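Local coordinates for capsular polysaccharide export system protein KpsC (Thermosulfurimonas dismutans, PDB 6MGB) that probably transfers Kdo in a beta-2,4 linkage from a CMP-activated donor during assembly of the glycolipid anchor of bacterial capsules, at residues V80-G83 with H84-P87; D177-T180 with F181-M184; R285-T288 with L289-F293. One frame throughout, in Å; residues are numbered along the deposited sequence. Where two conformers were deposited one is given.

Contact 1: V80-G83 with H84-P87; sequences VGLG and HEAP
A type I beta turn joins Leu82 to Glu85, with Gly83 and His84 at its corners. Glu85 N donates to Leu82 O at 2.8 Å. The donor lies above the carbonyl plane, 48° out of it. The side chains of Leu82 and His84 run side by side and point the same way. His84 CE1 touches Leu82 CB at 3.6 Å and Leu82 CD1 at 3.7 Å. The imidazole gets there because CG sits between the backbone N and the carbonyl carbon (chi1 64°). Glu85 CG lies over the centre of one face of the His84 ring, 4.0 Å above its plane. The turn lies in the loop between strands 69-74 and 90-94, antiparallel neighbours in the mixed sheet. The loop comes close to the nucleotide site: the side chain of Leu82 is about 6 Å from that of His202, which binds CMP, and about 7 Å from the bound CMP. Leu82 also packs on Tyr141, Arg143 and Val207. The Glu85 chain, extended beyond CG, crosses Leu82 at a slant, with Glu85 CG 3.4 Å from Leu82 N. Glu85 OE2 makes a salt bridge with Arg143 NE. The other oxygen, Glu85 OE1, lies 3.0 Å from Gly81 CA. A side chain on Gly81 would collide with this oxygen, and the backbone angles there already call for glycine.

Contact 2: D177-T180 with F181-M184; sequences DEDT and FREM
Phe181 lies against the carbonyls of the turn that leads into its own helix. Its CB lies 3.7 Å from Glu178 O. CG is beside the backbone N and anti to the carbonyl carbon (chi1 -74°), which directs the ring to the preceding turn. CD1 meets Glu178 O at the ring edge, with the oxygen in the ring plane. Phe181 CD1 is also 4.0 Å from Asp177 O. Farther out, the ring leaves the two segments. It stacks with Tyr213, touches Val171, Gln164 and Val245, and comes within about 4 Å of the side chain of Asp163, a CMP-binding residue. The start of helix 180-191 is closed by a capping box. Asp177 N donates a straight bond to Thr180 OG1 at 3.0 Å (169°). In return, Thr180 N donates weakly to Asp177 OD1, which also takes a weak bond from Asp179 N. A valine in place of Thr180 would remove the hydroxyl and would probably leave Asp177 N without its acceptor and the box half undone. This helix lies in the connection between the parallel neighbours 158-162 and 196-200, a beta-alpha-beta crossover. Regular helical bonding follows: Glu183 N to Asp179 O, and Met184 N to Thr180 O at 2.8 Å. On the outer side, Asp179 and Arg182 run side by side in a salt bridge. Arg182 NE reaches Asp179 OD2 at 2.9 Å on its syn side, and Arg182 NH2 bonds weakly to both carboxylate oxygens. The carboxylate and guanidinium planes are 48° apart. Arg182 was modelled in two conformers, and this bridge belongs to one of them, so its persistence is doubtful.

Contact 3: R285-T288 with L289-F293; sequences RRRT and LLELF
Thr288 and Glu291 exchange two hydrogen bonds in a capping box at the start of helix 289-299. Thr288 is the N-cap. Its OG1 accepts from Glu291 N at 3.1 Å. The hydroxyl faces that N-H because it stands between the backbone N and the carbonyl carbon (chi1 68°). In the other direction, Thr288 N donates to Glu291 OE1 at 3.2 Å, almost straight (169°). The donor comes from above the carboxylate plane. Leu292 N adds the first regular helical bond, to Thr288 O at 2.9 Å. The Glu291 chain is extended beyond CG and passes Thr288 obliquely, with Glu291 CG 3.2 Å from Thr288 OG1. Arg287 also borders the carboxylate. It bends at chi2 and passes at about a right angle to Glu291. Arg287 CD touches Glu291 OE1 at 3.3 Å. Arg287 NH1 makes a salt bridge, a long one, with Glu291 OE1 at 3.6 Å, the guanidinium edge turned to a carboxylate set nearly perpendicular to it. A water also donates to Glu291 OE1, at 3.1 Å. This oxygen thus has the backbone N-H, the arginine and the water around it, which would probably favour the charged carboxylate. In the second shell, Arg287 is held by Leu112 O at NE and by Glu118 at NH1. Arg285 NE lies over the centre of the Arg287 guanidinium face, 3.5 Å above the plane. Arg285 NH1 forms a long, weak ion pair with that same Glu118. Beyond this, Leu290 and Glu291 pack on Met123 of helix 120-135, while Leu289 and Leu292 meet Leu254 and Phe251 of helix 248-255, the helix that holds the CMP-binding residues Gln248 and Glu252.

From the N terminus, the chain first reaches contact 1, which turns it within the loop joining antiparallel strands 69-74 and 90-94 of the mixed sheet. Contact 2 turns the chain into the crossover helix between strands 158-162 and 196-200 of the parallel sheet. Contact 3 leads from that sheet, after strand 275-276, into helix 289-299; the chain then returns to the mixed sheet at strand 302-305. The three are local and in series; none nests within or crosses another. Their centres are 27 to 29 Å apart. Contacts 1 and 3 lie on opposite sides of the chain's centre. Two sheets of this kind fit the GT-B clan. Contacts 1 and 2 approach the CMP site from different sheets.

Contact 1: V80-G83 with H84-P87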
loop_
_atom_site.group_PDB
_atom_site.type_symbol
_atom_site.label_atom_id
_atom_site.label_comp_id
_atom_site.label_asym_id
_atom_site.label_seq_id
_atom_site.Cartn_x
_atom_site.Cartn_y
_atom_site.Cartn_z
ATOM N N VAL A 80 -6.874 -7.927 10.366
ATOM C CA VAL A 80 -8.118 -7.421 10.938
ATOM C C VAL A 80 -7.686 -6.574 12.128
ATOM O O VAL A 80 -7.542 -7.063 13.250
ATOM C CB VAL A 80 -9.066 -8.548 11.344
ATOM C CG1 VAL A 80 -10.338 -7.978 11.960
ATOM C CG2 VAL A 80 -9.396 -9.426 10.147
ATOM N N GLY A 81 -7.466 -5.287 11.879
ATOM C CA GLY A 81 -6.912 -4.408 12.890
ATOM C C GLY A 81 -5.775 -3.565 12.351
ATOM O O GLY A 81 -5.144 -3.928 11.354
ATOM N N LEU A 82 -5.519 -2.425 12.989
ATOM C CA LEU A 82 -4.459 -1.538 12.545
ATOM C C LEU A 82 -3.097 -2.143 12.875
ATOM O O LEU A 82 -2.987 -3.173 13.547
ATOM C CB LEU A 82 -4.613 -0.156 13.188
ATOM C CG LEU A 82 -5.831 0.676 12.766
ATOM C CD1 LEU A 82 -5.865 2.001 13.517
ATOM C CD2 LEU A 82 -5.853 0.923 11.262
ATOM N N GLY A 83 -2.048 -1.481 12.388
ATOM C CA GLY A 83 -0.705 -2.016 12.536
ATOM C C GLY A 83 -0.347 -2.381 13.962
ATOM O O GLY A 83 0.383 -3.349 14.195
ATOM N N HIS A 84 -0.852 -1.625 14.933
ATOM C CA HIS A 84 -0.534 -1.841 16.336
ATOM C C HIS A 84 -1.461 -2.846 17.010
ATOM O O HIS A 84 -1.394 -3.005 18.234
ATOM C CB HIS A 84 -0.586 -0.511 17.094
ATOM C CG HIS A 84 -1.948 0.109 17.132
ATOM N ND1 HIS A 84 -2.497 0.767 16.053
ATOM C CD2 HIS A 84 -2.872 0.172 18.120
ATOM C CE1 HIS A 84 -3.700 1.207 16.373
ATOM N NE2 HIS A 84 -3.952 0.859 17.622
ATOM N N GLU A 85 -2.316 -3.530 16.250
ATOM C CA GLU A 85 -3.300 -4.441 16.822
ATOM C C GLU A 85 -2.943 -5.909 16.648
ATOM O O GLU A 85 -3.367 -6.737 17.461
ATOM C CB GLU A 85 -4.676 -4.202 16.191
ATOM C CG GLU A 85 -5.204 -2.788 16.347
ATOM C CD GLU A 85 -6.661 -2.665 15.946
ATOM O OE1 GLU A 85 -7.336 -3.707 15.816
ATOM O OE2 GLU A 85 -7.129 -1.524 15.752
ATOM N N ALA A 86 -2.182 -6.252 15.613
ATOM C CA ALA A 86 -1.921 -7.649 15.294
ATOM C C ALA A 86 -0.743 -7.754 14.332
ATOM O O ALA A 86 -0.338 -6.741 13.747
ATOM C CB ALA A 86 -3.172 -8.281 14.686
ATOM N N PRO A 87 -0.162 -8.937 14.142
ATOM C CA PRO A 87 0.932 -9.070 13.180
ATOM C C PRO A 87 0.404 -9.055 11.758
ATOM O O PRO A 87 -0.782 -9.334 11.523
ATOM C CB PRO A 87 1.551 -10.428 13.535
ATOM C CG PRO A 87 0.427 -11.203 14.108
ATOM C CD PRO A 87 -0.428 -10.206 14.846
#

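Contact 2: D177-T180 with F181-M184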
loop_
_atom_site.group_PDB
_atom_site.type_symbol
_atom_site.label_atom_id
_atom_site.label_comp_id
_atom_site.label_asym_id
_atom_site.label_seq_id
_atom_site.Cartn_x
_atom_site.Cartn_y
_atom_site.Cartn_z
ATOM N N ASP A 177 4.867 16.572 -1.953
ATOM C CA ASP A 177 5.290 17.055 -0.643
ATOM C C ASP A 177 4.051 17.462 0.148
ATOM O O ASP A 177 2.916 17.193 -0.257
ATOM C CB ASP A 177 6.315 18.193 -0.775
ATOM C CG ASP A 177 5.743 19.449 -1.422
ATOM O OD1 ASP A 177 4.507 19.628 -1.445
ATOM O OD2 ASP A 177 6.547 20.271 -1.912
ATOM N N GLU A 178 4.276 18.122 1.284
ATOM C CA GLU A 178 3.177 18.448 2.185
ATOM C C GLU A 178 2.187 19.399 1.526
ATOM O O GLU A 178 0.974 19.296 1.745
ATOM C CB GLU A 178 3.722 19.059 3.479
ATOM C CG GLU A 178 4.610 18.127 4.307
ATOM C CD GLU A 178 5.983 17.904 3.697
ATOM O OE1 GLU A 178 6.531 18.853 3.100
ATOM O OE2 GLU A 178 6.513 16.778 3.806
ATOM N N ASP A 179 2.682 20.331 0.713
ATOM C CA ASP A 179 1.823 21.327 0.087
ATOM C C ASP A 179 1.018 20.767 -1.078
ATOM O O ASP A 179 0.066 21.418 -1.522
ATOM C CB ASP A 179 2.669 22.516 -0.379
ATOM C CG ASP A 179 1.878 23.810 -0.439
ATOM O OD1 ASP A 179 1.870 24.459 -1.505
ATOM O OD2 ASP A 179 1.249 24.173 0.579
ATOM N N THR A 180 1.369 19.578 -1.578
ATOM C CA THR A 180 0.564 18.940 -2.615
ATOM C C THR A 180 -0.864 18.695 -2.144
ATOM O O THR A 180 -1.800 18.738 -2.951
ATOM C CB THR A 180 1.214 17.620 -3.037
ATOM O OG1 THR A 180 2.591 17.851 -3.362
ATOM C CG2 THR A 180 0.499 17.022 -4.242
ATOM N N PHE A 181 -1.054 18.441 -0.848
ATOM C CA PHE A 181 -2.399 18.208 -0.333
ATOM C C PHE A 181 -3.249 19.470 -0.426
ATOM O O PHE A 181 -4.451 19.397 -0.713
ATOM C CB PHE A 181 -2.319 17.700 1.104
ATOM C CG PHE A 181 -1.866 16.275 1.208
ATOM C CD1 PHE A 181 -0.518 15.963 1.269
ATOM C CD2 PHE A 181 -2.790 15.243 1.229
ATOM C CE1 PHE A 181 -0.100 14.649 1.356
ATOM C CE2 PHE A 181 -2.379 13.928 1.315
ATOM C CZ PHE A 181 -1.033 13.631 1.378
ATOM N N ARG A 182 -2.648 20.638 -0.187
ATOM C CA ARG A 182 -3.381 21.889 -0.357
ATOM C C ARG A 182 -3.729 22.125 -1.822
ATOM O O ARG A 182 -4.848 22.542 -2.141
ATOM C CB ARG A 182 -2.571 23.062 0.197
ATOM C CG ARG A 182 -3.295 24.397 0.124
ATOM C CD ARG A 182 -2.575 25.468 0.927
ATOM N NE ARG A 182 -1.230 25.739 0.422
ATOM C CZ ARG A 182 -0.949 26.614 -0.539
ATOM N NH1 ARG A 182 -1.915 27.315 -1.119
ATOM N NH2 ARG A 182 0.306 26.788 -0.925
ATOM N N GLU A 183 -2.783 21.863 -2.727
ATOM C CA GLU A 183 -3.076 21.983 -4.152
ATOM C C GLU A 183 -4.194 21.032 -4.560
ATOM O O GLU A 183 -5.085 21.401 -5.333
ATOM C CB GLU A 183 -1.812 21.704 -4.966
ATOM C CG GLU A 183 -1.973 21.912 -6.463
ATOM C CD GLU A 183 -0.705 21.597 -7.233
ATOM O OE1 GLU A 183 0.150 20.856 -6.703
ATOM O OE2 GLU A 183 -0.562 22.093 -8.370
ATOM N N MET A 184 -4.162 19.800 -4.048
ATOM C CA MET A 184 -5.209 18.834 -4.366
ATOM C C MET A 184 -6.577 19.350 -3.946
ATOM O O MET A 184 -7.562 19.192 -4.677
ATOM C CB MET A 184 -4.912 17.501 -3.680
ATOM C CG MET A 184 -5.918 16.407 -3.986
ATOM S SD MET A 184 -5.477 14.833 -3.227
ATOM C CE MET A 184 -5.851 15.170 -1.512
#

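Contact 3: R285-T288 with L289-F293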
loop_
_atom_site.group_PDB
_atom_site.type_symbol
_atom_site.label_atom_id
_atom_site.label_comp_id
_atom_site.label_asym_id
_atom_site.label_seq_id
_atom_site.Cartn_x
_atom_site.Cartn_y
_atom_site.Cartn_z
ATOM N N ARG A 285 4.967 0.600 -20.067
ATOM C CA ARG A 285 3.935 -0.345 -20.469
ATOM C C ARG A 285 2.591 0.039 -19.865
ATOM O O ARG A 285 2.489 0.288 -18.661
ATOM C CB ARG A 285 4.317 -1.759 -20.040
ATOM C CG ARG A 285 3.325 -2.820 -20.482
ATOM C CD ARG A 285 4.018 -4.140 -20.743
ATOM N NE ARG A 285 3.072 -5.184 -21.123
ATOM C CZ ARG A 285 3.388 -6.465 -21.271
ATOM N NH1 ARG A 285 2.453 -7.339 -21.619
ATOM N NH2 ARG A 285 4.633 -6.877 -21.068
ATOM N N ARG A 286 1.562 0.090 -20.707
ATOM C CA ARG A 286 0.203 0.307 -20.235
ATOM C C ARG A 286 -0.351 -0.996 -19.676
ATOM O O ARG A 286 -0.121 -2.074 -20.233
ATOM C CB ARG A 286 -0.691 0.811 -21.368
ATOM C CG ARG A 286 -0.093 1.928 -22.218
ATOM C CD ARG A 286 0.110 3.209 -21.425
ATOM N NE ARG A 286 1.213 3.103 -20.475
ATOM C CZ ARG A 286 1.474 3.996 -19.526
ATOM N NH1 ARG A 286 0.709 5.072 -19.389
ATOM N NH2 ARG A 286 2.502 3.811 -18.708
ATOM N N ARG A 287 -1.084 -0.895 -18.570
ATOM C CA ARG A 287 -1.619 -2.065 -17.891
ATOM C C ARG A 287 -3.106 -1.891 -17.626
ATOM O O ARG A 287 -3.588 -0.785 -17.367
ATOM C CB ARG A 287 -0.891 -2.324 -16.563
ATOM C CG ARG A 287 0.530 -2.831 -16.716
ATOM C CD ARG A 287 0.558 -4.202 -17.367
ATOM N NE ARG A 287 1.888 -4.804 -17.345
ATOM C CZ ARG A 287 2.159 -6.028 -17.786
ATOM N NH1 ARG A 287 1.194 -6.790 -18.285
ATOM N NH2 ARG A 287 3.398 -6.495 -17.728
ATOM N N THR A 288 -3.830 -3.005 -17.704
ATOM C CA THR A 288 -5.218 -3.041 -17.281
ATOM C C THR A 288 -5.297 -3.129 -15.761
ATOM O O THR A 288 -4.326 -3.471 -15.080
ATOM C CB THR A 288 -5.948 -4.239 -17.891
ATOM O OG1 THR A 288 -5.424 -5.450 -17.334
ATOM C CG2 THR A 288 -5.786 -4.265 -19.407
ATOM N N LEU A 289 -6.480 -2.820 -15.229
ATOM C CA LEU A 289 -6.687 -2.932 -13.790
ATOM C C LEU A 289 -6.422 -4.356 -13.320
ATOM O O LEU A 289 -5.739 -4.575 -12.314
ATOM C CB LEU A 289 -8.108 -2.494 -13.430
ATOM C CG LEU A 289 -8.491 -2.398 -11.944
ATOM C CD1 LEU A 289 -8.834 -3.759 -11.337
ATOM C CD2 LEU A 289 -7.397 -1.717 -11.126
ATOM N N LEU A 290 -6.951 -5.342 -14.047
ATOM C CA LEU A 290 -6.746 -6.731 -13.654
ATOM C C LEU A 290 -5.264 -7.085 -13.645
ATOM O O LEU A 290 -4.788 -7.768 -12.732
ATOM C CB LEU A 290 -7.517 -7.659 -14.591
ATOM C CG LEU A 290 -7.574 -9.128 -14.167
ATOM C CD1 LEU A 290 -8.344 -9.286 -12.864
ATOM C CD2 LEU A 290 -8.200 -9.976 -15.262
ATOM N N GLU A 291 -4.515 -6.620 -14.647
ATOM C CA GLU A 291 -3.085 -6.909 -14.690
ATOM C C GLU A 291 -2.355 -6.234 -13.537
ATOM O O GLU A 291 -1.511 -6.855 -12.881
ATOM C CB GLU A 291 -2.497 -6.464 -16.029
ATOM C CG GLU A 291 -2.904 -7.337 -17.207
ATOM C CD GLU A 291 -2.427 -6.782 -18.537
ATOM O OE1 GLU A 291 -2.132 -5.571 -18.608
ATOM O OE2 GLU A 291 -2.350 -7.560 -19.509
ATOM N N LEU A 292 -2.668 -4.964 -13.278
ATOM C CA LEU A 292 -2.057 -4.257 -12.159
ATOM C C LEU A 292 -2.369 -4.955 -10.841
ATOM O O LEU A 292 -1.484 -5.156 -10.003
ATOM C CB LEU A 292 -2.551 -2.810 -12.140
ATOM C CG LEU A 292 -2.080 -1.906 -11.002
ATOM C CD1 LEU A 292 -0.572 -1.942 -10.850
ATOM C CD2 LEU A 292 -2.552 -0.487 -11.264
ATOM N N PHE A 293 -3.631 -5.340 -10.650
ATOM C CA PHE A 293 -4.023 -6.042 -9.432
ATOM C C PHE A 293 -3.300 -7.378 -9.302
ATOM O O PHE A 293 -2.846 -7.742 -8.211
ATOM C CB PHE A 293 -5.538 -6.243 -9.426
ATOM C CG PHE A 293 -6.029 -7.144 -8.331
ATOM C CD1 PHE A 293 -6.243 -6.654 -7.055
ATOM C CD2 PHE A 293 -6.283 -8.483 -8.581
ATOM C CE1 PHE A 293 -6.695 -7.482 -6.049
ATOM C CE2 PHE A 293 -6.738 -9.316 -7.578
ATOM C CZ PHE A 293 -6.943 -8.816 -6.311
HETATM O O HOH W 1 -2.578 -4.110 -21.274
#